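Local coordinates for protein probable zinc protease (Pseudomonas aeruginosa, PDB 4NNZ) that is probably a zinc-dependent metallopeptidase of the M16 family, one subunit of a heterodimeric protease, at residues V20-R25 with V198-V203. Numbering follows the deposited sequence.
Sequences VREDHR and VTADEV
With CG turned anti to its carbonyl carbon (chi1 -56°) and the chain extended beyond it, E22 runs from the end of strand 17-22 to the start of helix 200-211. There E22 OE1 accepts a hydrogen bond from A200 N at 2.8 Å, through its anti lone pair and bent to 145° at the hydrogen. The carboxylate takes up an amide of the first helical turn, and its negative charge probably suits the positive end of the helix dipole. T199, the N-cap residue, serves a second amide: its OG1 accepts from E202 N at 3.3 Å.

Deeper in, V20, with CG1 anti to its backbone N (chi1 -175°), faces the helix. V20 CG2 meets V203 CG1 tip to tip at 3.6 Å, and V20 CG1 packs on A200 and V198. V203 also rests on V194 of strand 190-196. At the more exposed side, H24 brings CE1 to 3.6 Å from V198 O, obliquely to the ring, and its ND1 makes a weak hydrogen bond to D197.

Strands 17-22 and 190-196 are parallel neighbours in the mixed sheet, and the contact joins the end of one to the turn that leads from the other into its N-capped helix, within the alpha+beta fold of M16 peptidases.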
ATOM      1  N   VAL A  20       9.187 -33.031 -12.117  1.00 48.92           N
ATOM      2  CA  VAL A  20       9.941 -33.503 -13.265  1.00 52.12           C
ATOM      3  C   VAL A  20       9.085 -33.997 -14.396  1.00 51.88           C
ATOM      4  O   VAL A  20       8.255 -34.837 -14.207  1.00 51.83           O
ATOM      5  CB  VAL A  20      10.875 -34.649 -12.884  1.00 49.15           C
ATOM      6  CG1 VAL A  20      11.722 -35.024 -14.052  1.00 51.27           C
ATOM      7  CG2 VAL A  20      11.771 -34.240 -11.757  1.00 52.37           C
ATOM      8  N   ARG A  21       9.322 -33.483 -15.585  1.00 53.14           N
ATOM      9  CA  ARG A  21       8.703 -34.036 -16.762  1.00 55.06           C
ATOM     10  C   ARG A  21       9.696 -34.455 -17.818  1.00 57.31           C
ATOM     11  O   ARG A  21      10.531 -33.696 -18.223  1.00 53.33           O
ATOM     12  CB  ARG A  21       7.723 -33.079 -17.371  1.00 54.14           C
ATOM     13  CG  ARG A  21       6.955 -33.754 -18.464  1.00 57.97           C
ATOM     14  CD  ARG A  21       6.015 -32.793 -19.103  1.00 61.79           C
ATOM     15  NE  ARG A  21       5.080 -32.306 -18.124  1.00 65.93           N
ATOM     16  CZ  ARG A  21       4.089 -31.487 -18.406  1.00 65.82           C
ATOM     17  NH1 ARG A  21       3.916 -31.084 -19.642  1.00 66.05           N
ATOM     18  NH2 ARG A  21       3.283 -31.078 -17.458  1.00 63.63           N
ATOM     19  N   GLU A  22       9.576 -35.688 -18.270  1.00 60.05           N
ATOM     20  CA  GLU A  22      10.483 -36.245 -19.235  1.00 60.12           C
ATOM     21  C   GLU A  22      10.032 -35.982 -20.642  1.00 56.19           C
ATOM     22  O   GLU A  22       8.899 -36.171 -20.963  1.00 54.59           O
ATOM     23  CB  GLU A  22      10.593 -37.730 -19.002  1.00 65.82           C
ATOM     24  CG  GLU A  22      11.021 -38.055 -17.594  1.00 76.85           C
ATOM     25  CD  GLU A  22      10.823 -39.502 -17.238  1.00 88.14           C
ATOM     26  OE1 GLU A  22      11.406 -39.962 -16.237  1.00 82.68           O
ATOM     27  OE2 GLU A  22      10.081 -40.173 -17.964  1.00 86.43           O
ATOM     28  N   ASP A  23      10.927 -35.478 -21.464  1.00 55.85           N
ATOM     29  CA  ASP A  23      10.681 -35.329 -22.874  1.00 62.15           C
ATOM     30  C   ASP A  23      11.984 -35.617 -23.583  1.00 63.05           C
ATOM     31  O   ASP A  23      12.899 -34.856 -23.490  1.00 62.12           O
ATOM     32  CB  ASP A  23      10.206 -33.911 -23.133  1.00 64.36           C
ATOM     33  CG  ASP A  23       9.946 -33.629 -24.571  1.00 71.16           C
ATOM     34  OD1 ASP A  23      10.484 -34.324 -25.422  1.00 69.16           O
ATOM     35  OD2 ASP A  23       9.204 -32.690 -24.868  1.00 68.00           O
ATOM     36  N   HIS A  24      12.067 -36.719 -24.300  1.00 72.69           N
ATOM     37  CA  HIS A  24      13.326 -37.164 -24.880  1.00 71.65           C
ATOM     38  C   HIS A  24      13.507 -36.820 -26.351  1.00 67.45           C
ATOM     39  O   HIS A  24      14.366 -37.338 -27.008  1.00 63.60           O
ATOM     40  CB  HIS A  24      13.558 -38.647 -24.626  1.00 67.50           C
ATOM     41  CG  HIS A  24      13.055 -39.116 -23.307  1.00 67.20           C
ATOM     42  ND1 HIS A  24      13.852 -39.185 -22.194  1.00 71.63           N
ATOM     43  CD2 HIS A  24      11.836 -39.542 -22.921  1.00 67.60           C
ATOM     44  CE1 HIS A  24      13.148 -39.634 -21.176  1.00 71.24           C
ATOM     45  NE2 HIS A  24      11.919 -39.859 -21.591  1.00 69.59           N
ATOM     46  N   ARG A  25      12.709 -35.893 -26.833  1.00 69.10           N
ATOM     47  CA  ARG A  25      12.700 -35.495 -28.218  1.00 70.05           C
ATOM     48  C   ARG A  25      14.000 -34.898 -28.662  1.00 69.35           C
ATOM     49  O   ARG A  25      14.354 -34.965 -29.811  1.00 61.70           O
ATOM     50  CB  ARG A  25      11.549 -34.548 -28.475  1.00 77.13           C
ATOM     51  CG  ARG A  25      10.289 -35.282 -28.869  1.00 80.24           C
ATOM     52  CD  ARG A  25       9.133 -34.341 -29.038  1.00 87.79           C
ATOM     53  NE  ARG A  25       8.987 -33.508 -27.871  1.00 95.01           N
ATOM     54  CZ  ARG A  25       8.693 -32.227 -27.925  1.00 95.02           C
ATOM     55  NH1 ARG A  25       8.589 -31.531 -26.813  1.00 92.09           N
ATOM     56  NH2 ARG A  25       8.506 -31.654 -29.095  1.00 90.72           N
ATOM     57  N   VAL A 198      15.525 -36.397 -19.442  1.00 63.32           N
ATOM     58  CA  VAL A 198      16.035 -36.960 -18.216  1.00 69.76           C
ATOM     59  C   VAL A 198      15.051 -37.933 -17.661  1.00 71.95           C
ATOM     60  O   VAL A 198      13.926 -37.983 -18.088  1.00 66.37           O
ATOM     61  CB  VAL A 198      16.254 -35.935 -17.109  1.00 69.72           C
ATOM     62  CG1 VAL A 198      17.435 -35.055 -17.400  1.00 70.05           C
ATOM     63  CG2 VAL A 198      15.000 -35.139 -16.885  1.00 74.63           C
ATOM     64  N   THR A 199      15.496 -38.665 -16.657  1.00 71.75           N
ATOM     65  CA  THR A 199      14.676 -39.610 -15.948  1.00 68.94           C
ATOM     66  C   THR A 199      14.397 -39.106 -14.571  1.00 59.94           C
ATOM     67  O   THR A 199      15.239 -38.562 -13.924  1.00 62.22           O
ATOM     68  CB  THR A 199      15.354 -40.963 -15.858  1.00 67.88           C
ATOM     69  OG1 THR A 199      16.592 -40.833 -15.174  1.00 64.90           O
ATOM     70  CG2 THR A 199      15.631 -41.451 -17.216  1.00 72.22           C
ATOM     71  N   ALA A 200      13.185 -39.314 -14.126  1.00 61.41           N
ATOM     72  CA  ALA A 200      12.720 -38.742 -12.898  1.00 61.42           C
ATOM     73  C   ALA A 200      13.534 -39.215 -11.741  1.00 61.36           C
ATOM     74  O   ALA A 200      13.690 -38.515 -10.773  1.00 66.26           O
ATOM     75  CB  ALA A 200      11.266 -39.070 -12.693  1.00 67.40           C
ATOM     76  N   ASP A 201      13.991 -40.441 -11.810  1.00 61.82           N
ATOM     77  CA  ASP A 201      14.881 -40.957 -10.805  1.00 62.36           C
ATOM     78  C   ASP A 201      16.233 -40.318 -10.812  1.00 59.03           C
ATOM     79  O   ASP A 201      16.847 -40.124  -9.793  1.00 56.45           O
ATOM     80  CB  ASP A 201      14.949 -42.453 -10.885  1.00 66.77           C
ATOM     81  CG  ASP A 201      13.841 -43.087 -10.139  1.00 67.99           C
ATOM     82  OD1 ASP A 201      13.674 -42.771  -8.957  1.00 70.75           O
ATOM     83  OD2 ASP A 201      13.107 -43.868 -10.736  1.00 74.96           O
ATOM     84  N   GLU A 202      16.699 -40.020 -11.990  1.00 61.53           N
ATOM     85  CA  GLU A 202      17.947 -39.371 -12.098  1.00 69.55           C
ATOM     86  C   GLU A 202      17.855 -38.031 -11.425  1.00 66.54           C
ATOM     87  O   GLU A 202      18.711 -37.682 -10.669  1.00 61.76           O
ATOM     88  CB  GLU A 202      18.212 -39.165 -13.570  0.50 82.29           C
ATOM     89  CG  GLU A 202      19.648 -38.954 -13.965  0.50 91.66           C
ATOM     90  CD  GLU A 202      19.876 -39.354 -15.396  0.50100.93           C
ATOM     91  OE1 GLU A 202      20.825 -40.124 -15.668  0.50110.28           O
ATOM     92  OE2 GLU A 202      19.080 -38.919 -16.238  0.50101.33           O
ATOM     93  N   VAL A 203      16.814 -37.272 -11.711  1.00 60.61           N
ATOM     94  CA  VAL A 203      16.654 -35.957 -11.114  1.00 60.00           C
ATOM     95  C   VAL A 203      16.489 -36.038  -9.605  1.00 57.95           C
ATOM     96  O   VAL A 203      17.045 -35.262  -8.863  1.00 55.72           O
ATOM     97  CB  VAL A 203      15.453 -35.222 -11.717  1.00 61.91           C
ATOM     98  CG1 VAL A 203      15.234 -33.903 -11.027  1.00 62.15           C
ATOM     99  CG2 VAL A 203      15.635 -35.012 -13.190  1.00 54.48           C
TER